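Local coordinates for flagellar protein (Xanthomonas campestris pv. campestris, PDB 3C12) that is probably required for formation of the flagellar hook, perhaps as a scaffold, and is represented here by the C-terminal part of the hook-capping protein FlgD, at residues T103-S111 against Y120-T128; S18-S28 against R79-I87. All coordinates share one frame; numbering follows the deposited sequence.

Contact 1 (T103-S111 against Y120-T128); sequences TYVDAPVDS and YLNLTGLGT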
# COMPACT_ATOMS: atom_id res chain seq x y z
N THR A 103 0.27 0.88 4.09
CA THR A 103 -0.54 1.94 4.67
C THR A 103 -1.92 2.04 4.04
O THR A 103 -2.07 1.95 2.82
CB THR A 103 0.17 3.30 4.52
OG1 THR A 103 0.84 3.36 3.26
CG2 THR A 103 1.18 3.51 5.63
N TYR A 104 -2.93 2.22 4.88
CA TYR A 104 -4.31 2.36 4.43
C TYR A 104 -4.78 3.71 4.91
O TYR A 104 -4.80 3.98 6.11
CB TYR A 104 -5.22 1.26 4.98
CG TYR A 104 -4.76 -0.13 4.60
CD1 TYR A 104 -3.69 -0.73 5.27
CD2 TYR A 104 -5.33 -0.81 3.52
CE1 TYR A 104 -3.19 -1.98 4.87
CE2 TYR A 104 -4.84 -2.06 3.11
CZ TYR A 104 -3.76 -2.63 3.79
OH TYR A 104 -3.23 -3.84 3.38
N VAL A 105 -5.16 4.55 3.97
CA VAL A 105 -5.60 5.89 4.31
C VAL A 105 -7.10 6.04 4.39
O VAL A 105 -7.84 5.46 3.58
CB VAL A 105 -5.08 6.90 3.28
CG1 VAL A 105 -5.54 8.29 3.64
CG2 VAL A 105 -3.58 6.82 3.22
N ASP A 106 -7.54 6.82 5.36
CA ASP A 106 -8.96 7.08 5.52
C ASP A 106 -9.30 8.37 4.78
O ASP A 106 -8.62 9.39 4.94
CB ASP A 106 -9.33 7.22 6.99
CG ASP A 106 -10.81 7.55 7.17
OD1 ASP A 106 -11.20 8.72 6.92
OD2 ASP A 106 -11.59 6.63 7.53
N ALA A 107 -10.36 8.32 3.97
CA ALA A 107 -10.77 9.47 3.18
C ALA A 107 -12.26 9.49 2.95
O ALA A 107 -12.90 8.44 2.84
CB ALA A 107 -10.06 9.46 1.84
N PRO A 108 -12.83 10.69 2.85
CA PRO A 108 -14.27 10.85 2.62
C PRO A 108 -14.64 10.62 1.15
O PRO A 108 -14.02 11.18 0.24
CB PRO A 108 -14.52 12.28 3.09
CG PRO A 108 -13.28 12.97 2.65
CD PRO A 108 -12.18 12.00 3.03
N VAL A 109 -15.64 9.78 0.93
CA VAL A 109 -16.12 9.47 -0.42
C VAL A 109 -17.01 10.62 -0.86
O VAL A 109 -18.23 10.59 -0.63
CB VAL A 109 -16.96 8.18 -0.43
CG1 VAL A 109 -17.44 7.90 -1.84
CG2 VAL A 109 -16.15 7.02 0.12
N ASP A 110 -16.41 11.63 -1.48
CA ASP A 110 -17.14 12.80 -1.92
C ASP A 110 -18.27 12.46 -2.88
O ASP A 110 -19.35 13.06 -2.82
CB ASP A 110 -16.20 13.81 -2.59
CG ASP A 110 -16.93 15.05 -3.07
OD1 ASP A 110 -17.52 15.77 -2.23
OD2 ASP A 110 -16.91 15.31 -4.30
N SER A 111 -18.03 11.50 -3.76
CA SER A 111 -19.05 11.09 -4.72
C SER A 111 -18.63 9.84 -5.46
O SER A 111 -17.49 9.39 -5.34
CB SER A 111 -19.31 12.21 -5.73
OG SER A 111 -18.16 12.45 -6.52
N TYR A 120 -16.33 4.22 -9.95
CA TYR A 120 -15.22 4.82 -9.24
C TYR A 120 -15.63 5.76 -8.12
O TYR A 120 -16.65 6.45 -8.22
CB TYR A 120 -14.31 5.57 -10.21
CG TYR A 120 -13.66 4.64 -11.19
CD1 TYR A 120 -14.37 4.13 -12.29
CD2 TYR A 120 -12.37 4.15 -10.95
CE1 TYR A 120 -13.82 3.14 -13.12
CE2 TYR A 120 -11.80 3.16 -11.77
CZ TYR A 120 -12.54 2.66 -12.85
OH TYR A 120 -12.01 1.64 -13.63
N LEU A 121 -14.84 5.78 -7.06
CA LEU A 121 -15.12 6.65 -5.92
C LEU A 121 -14.23 7.87 -6.07
O LEU A 121 -13.06 7.76 -6.43
CB LEU A 121 -14.78 5.97 -4.60
CG LEU A 121 -15.20 4.52 -4.39
CD1 LEU A 121 -15.13 4.21 -2.91
CD2 LEU A 121 -16.60 4.30 -4.91
N ASN A 122 -14.81 9.03 -5.79
CA ASN A 122 -14.07 10.27 -5.87
C ASN A 122 -13.77 10.64 -4.44
O ASN A 122 -14.62 11.18 -3.72
CB ASN A 122 -14.93 11.32 -6.58
CG ASN A 122 -15.44 10.82 -7.91
OD1 ASN A 122 -14.66 10.38 -8.76
ND2 ASN A 122 -16.76 10.85 -8.09
N LEU A 123 -12.56 10.29 -4.03
CA LEU A 123 -12.08 10.52 -2.68
C LEU A 123 -11.53 11.93 -2.51
O LEU A 123 -10.65 12.36 -3.25
CB LEU A 123 -11.01 9.49 -2.35
CG LEU A 123 -11.47 8.06 -2.65
CD1 LEU A 123 -10.31 7.12 -2.42
CD2 LEU A 123 -12.66 7.67 -1.77
N THR A 124 -12.07 12.63 -1.52
CA THR A 124 -11.67 13.99 -1.23
C THR A 124 -10.21 14.07 -0.83
O THR A 124 -9.78 13.44 0.13
CB THR A 124 -12.53 14.58 -0.11
OG1 THR A 124 -13.91 14.34 -0.40
CG2 THR A 124 -12.29 16.08 -0.01
N GLY A 125 -9.45 14.86 -1.60
CA GLY A 125 -8.04 15.03 -1.34
C GLY A 125 -7.15 14.04 -2.10
O GLY A 125 -6.22 14.45 -2.80
N LEU A 126 -7.45 12.75 -1.95
CA LEU A 126 -6.67 11.70 -2.59
C LEU A 126 -6.89 11.62 -4.07
O LEU A 126 -5.95 11.56 -4.84
CB LEU A 126 -6.98 10.35 -1.97
CG LEU A 126 -6.47 10.16 -0.55
CD1 LEU A 126 -6.94 8.83 -0.00
CD2 LEU A 126 -4.95 10.23 -0.55
N GLY A 127 -8.16 11.61 -4.47
CA GLY A 127 -8.45 11.52 -5.88
C GLY A 127 -9.40 10.38 -6.22
O GLY A 127 -10.45 10.20 -5.61
N THR A 128 -9.01 9.59 -7.21
CA THR A 128 -9.86 8.50 -7.65
C THR A 128 -9.50 7.14 -7.10
O THR A 128 -8.35 6.85 -6.79
CB THR A 128 -9.88 8.42 -9.19
OG1 THR A 128 -11.17 8.84 -9.65
CG2 THR A 128 -9.56 6.99 -9.68
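Val109 pairs with Leu123, and Ser111 with Asn122, across a beta hairpin of the Tudor-like part of FlgD, and the one-residue shift between these two pairs marks a classic beta bulge: Asp110 and Ser111 both face Asn122. The strand axes lie at 115°, far from straight antiparallel.

Backbone bonds define the pairing. Asn122 N donates to Ser111 O at 2.7 Å, and within the bulge Asp110 N and Ser111 N both point to Asn122 O, each in a weak bond. Beyond it, Pro108 O is gripped twice by Thr124. The backbone N of Thr124 reaches Pro108 O at 3.0 Å in a nearly straight bond, and Thr124 OG1 approaches Pro108 O from above the carbonyl plane at 3.2 Å. This hydroxyl lies beside its own backbone N (chi1 -49°), which lets one residue supply both donors.

Apolar contacts occupy the face carrying Val109 and Leu123, where Val109 CG2 meets Leu123 CD2 at 4.0 Å. Leu126, carried back by the turn after Leu123, sets a single methyl, CD1, against Ala107 CB at 3.7 Å and against Val105 CG1. The ring of Pro108 crosses Thr124 at about a right angle, CG against CB. Val109 also packs on Val14 of strand 13-17, a strand that pairs with 98-115.

Polar side chains meet on the face of Ser111 and Asn122. Asn122 ND2, which also bonds Thr113 OG1, donates to Ser111 OG at 2.6 Å, the hydroxyl oxygen lying 16° out of the amide plane.

Contact 2 (S18-S28 against R79-I87); sequences SAQVAIDATGS and RMAAGKYGI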
# COMPACT_ATOMS: atom_id res chain seq x y z
N SER A 18 -3.03 3.39 0.29
CA SER A 18 -2.47 4.59 -0.33
C SER A 18 -1.05 4.83 0.15
O SER A 18 -0.75 4.66 1.33
CB SER A 18 -3.34 5.80 -0.01
OG SER A 18 -2.89 6.96 -0.69
N ALA A 19 -0.17 5.20 -0.77
CA ALA A 19 1.22 5.47 -0.42
C ALA A 19 1.35 6.92 0.00
O ALA A 19 2.40 7.35 0.46
CB ALA A 19 2.12 5.20 -1.61
N GLN A 20 0.27 7.68 -0.15
CA GLN A 20 0.28 9.08 0.25
C GLN A 20 -0.99 9.48 0.96
O GLN A 20 -2.00 8.78 0.91
CB GLN A 20 0.54 9.98 -0.98
CG GLN A 20 -0.28 9.67 -2.22
CD GLN A 20 0.13 10.52 -3.43
OE1 GLN A 20 1.31 10.58 -3.78
NE2 GLN A 20 -0.84 11.15 -4.07
N VAL A 21 -0.93 10.61 1.66
CA VAL A 21 -2.07 11.14 2.40
C VAL A 21 -2.28 12.57 1.92
O VAL A 21 -1.39 13.15 1.31
CB VAL A 21 -1.81 11.15 3.92
CG1 VAL A 21 -1.51 9.74 4.40
CG2 VAL A 21 -0.65 12.06 4.23
N ALA A 22 -3.43 13.15 2.20
CA ALA A 22 -3.67 14.51 1.75
C ALA A 22 -4.25 15.40 2.83
O ALA A 22 -4.95 14.93 3.73
CB ALA A 22 -4.58 14.51 0.53
N ILE A 23 -3.94 16.69 2.75
CA ILE A 23 -4.46 17.66 3.70
C ILE A 23 -4.93 18.91 2.98
O ILE A 23 -4.38 19.29 1.95
CB ILE A 23 -3.41 18.11 4.74
CG1 ILE A 23 -2.11 18.49 4.03
CG2 ILE A 23 -3.22 17.04 5.80
CD1 ILE A 23 -1.11 19.18 4.92
N ASP A 24 -5.98 19.52 3.52
CA ASP A 24 -6.52 20.75 2.98
C ASP A 24 -5.75 21.84 3.72
O ASP A 24 -4.56 21.67 4.01
CB ASP A 24 -8.02 20.86 3.27
CG ASP A 24 -8.37 20.54 4.71
OD1 ASP A 24 -9.54 20.74 5.09
OD2 ASP A 24 -7.48 20.07 5.46
N ALA A 25 -6.40 22.95 4.04
CA ALA A 25 -5.71 24.02 4.76
C ALA A 25 -6.05 23.97 6.25
O ALA A 25 -5.30 24.51 7.07
CB ALA A 25 -6.07 25.38 4.16
N THR A 26 -7.16 23.33 6.60
CA THR A 26 -7.60 23.22 8.00
C THR A 26 -6.78 22.13 8.69
O THR A 26 -6.48 22.22 9.89
CB THR A 26 -9.10 22.85 8.09
OG1 THR A 26 -9.59 23.19 9.40
CG2 THR A 26 -9.32 21.35 7.86
N GLY A 27 -6.46 21.08 7.93
CA GLY A 27 -5.63 20.00 8.43
C GLY A 27 -6.18 18.68 8.93
O GLY A 27 -7.37 18.56 9.23
N SER A 28 -5.26 17.71 9.01
CA SER A 28 -5.50 16.34 9.49
C SER A 28 -5.71 15.23 8.46
O SER A 28 -6.61 15.29 7.60
CB SER A 28 -6.63 16.32 10.51
OG SER A 28 -6.20 16.96 11.71
N ARG A 79 2.85 24.49 9.77
CA ARG A 79 1.70 24.00 9.01
C ARG A 79 2.14 23.89 7.54
O ARG A 79 2.52 24.89 6.92
CB ARG A 79 0.54 24.98 9.12
CG ARG A 79 -0.64 24.62 8.28
CD ARG A 79 -1.30 23.38 8.81
NE ARG A 79 -2.18 22.79 7.81
CZ ARG A 79 -3.06 21.82 8.05
NH1 ARG A 79 -3.18 21.31 9.27
NH2 ARG A 79 -3.80 21.34 7.05
N MET A 80 2.10 22.68 6.99
CA MET A 80 2.50 22.46 5.60
C MET A 80 1.35 22.83 4.67
O MET A 80 0.19 22.90 5.09
CB MET A 80 2.91 21.01 5.39
CG MET A 80 4.10 20.58 6.22
SD MET A 80 5.53 21.51 5.80
CE MET A 80 5.99 20.76 4.35
N ALA A 81 1.68 23.07 3.40
CA ALA A 81 0.68 23.44 2.40
C ALA A 81 -0.32 22.32 2.13
O ALA A 81 0.00 21.14 2.28
CB ALA A 81 1.37 23.83 1.10
N ALA A 82 -1.53 22.70 1.75
CA ALA A 82 -2.55 21.71 1.43
C ALA A 82 -2.00 20.93 0.23
O ALA A 82 -1.23 21.48 -0.58
CB ALA A 82 -3.86 22.39 1.08
N GLY A 83 -2.36 19.66 0.14
CA GLY A 83 -1.88 18.83 -0.95
C GLY A 83 -1.63 17.40 -0.52
O GLY A 83 -1.95 17.00 0.60
N LYS A 84 -1.06 16.62 -1.44
CA LYS A 84 -0.75 15.21 -1.20
C LYS A 84 0.68 15.01 -0.73
O LYS A 84 1.61 15.59 -1.27
CB LYS A 84 -1.00 14.40 -2.48
CG LYS A 84 -2.44 14.46 -2.98
CD LYS A 84 -2.63 13.68 -4.27
CE LYS A 84 -4.07 13.78 -4.75
NZ LYS A 84 -4.29 13.15 -6.08
N TYR A 85 0.85 14.18 0.30
CA TYR A 85 2.17 13.90 0.84
C TYR A 85 2.38 12.40 0.91
O TYR A 85 1.43 11.65 1.13
CB TYR A 85 2.31 14.49 2.24
CG TYR A 85 2.38 15.98 2.25
CD1 TYR A 85 1.23 16.76 2.14
CD2 TYR A 85 3.61 16.63 2.34
CE1 TYR A 85 1.30 18.15 2.11
CE2 TYR A 85 3.70 18.01 2.31
CZ TYR A 85 2.54 18.76 2.20
OH TYR A 85 2.65 20.13 2.17
N GLY A 86 3.63 11.98 0.73
CA GLY A 86 3.94 10.57 0.79
C GLY A 86 4.09 10.06 2.21
O GLY A 86 4.63 10.76 3.08
N ILE A 87 3.60 8.86 2.47
CA ILE A 87 3.72 8.28 3.80
C ILE A 87 4.27 6.86 3.79
O ILE A 87 3.83 6.01 3.02
CB ILE A 87 2.36 8.28 4.56
CG1 ILE A 87 2.57 7.64 5.93
CG2 ILE A 87 1.30 7.53 3.77
CD1 ILE A 87 1.31 7.45 6.72
O HOH W 1 -2.44 23.30 4.67
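Strands 20-23 and 83-87 run antiparallel at 148°, their axes approaching to 4.4 Å, with Val21-Tyr85 and Ile23-Gly83 as hydrogen-bonded pairs and Gln20-Gly86 and Ala22-Lys84 as non-hydrogen-bonded ones. This pairing lies within the Ig-like part of the chain. Tyr85 N donates to Val21 O at 2.7 Å, nearly straight, and Ile87 N to Ala19 O at 2.8 Å closes the end of the pairing.

The face of Val21, Ile23 and Tyr85 turns inward. Val21 CG1 meets Ile87 CG2 at 3.6 Å, the two side chains crossing at about a right angle. Ile23 places CG1 between its backbone N and carbonyl carbon (chi1 48°), and from there CD1 extends to Tyr85 CE1 at 3.8 Å. The phenol is fixed at its far end by Tyr85 OH donating to Ala81 O at 2.8 Å, that oxygen lying in the plane of the ring, while Trp70 stacks edge-to-face with Tyr85. On the other face, Ala22 CB rests near Lys84 CG, and Lys84 NZ goes on to a hydrogen bond with Leu126 O.

Past the strand, Asp24 OD2 accepts from Gly27 N at 2.9 Å, an Asx motif that folds residues 24-27 beside Arg79. One water links the two loops: it donates to Asp24 O and Met80 O and accepts from Arg79 NE at 3.2 Å.

Backbone bonds and an apolar inner face thus hold the strands, whereas polar links tie the loop end, where a single water engages two carbonyl oxygens and a guanidinium N-H drawn from both loops.

The centres of the two contacts lie about 13 Å apart, and both belong to one branched antiparallel sheet. Both segments of contact 2 come earlier in the chain than those of contact 1, and strands 83-93 and 98-115, which carry one side of each, are sequential and neighbours in the sheet. The Tudor-like family region spans both contacts, while the Ig-like region takes in contact 2. They touch directly: Thr103 OG1 probably donates to Ser18 O at 2.8 Å, and Val105 CG2 packs on Ser18 CB at 3.4 Å. Strand 98-115 pairs with both 83-93 and 118-123, and so connects the two contacts within the sheet of the FlgD C-terminal part.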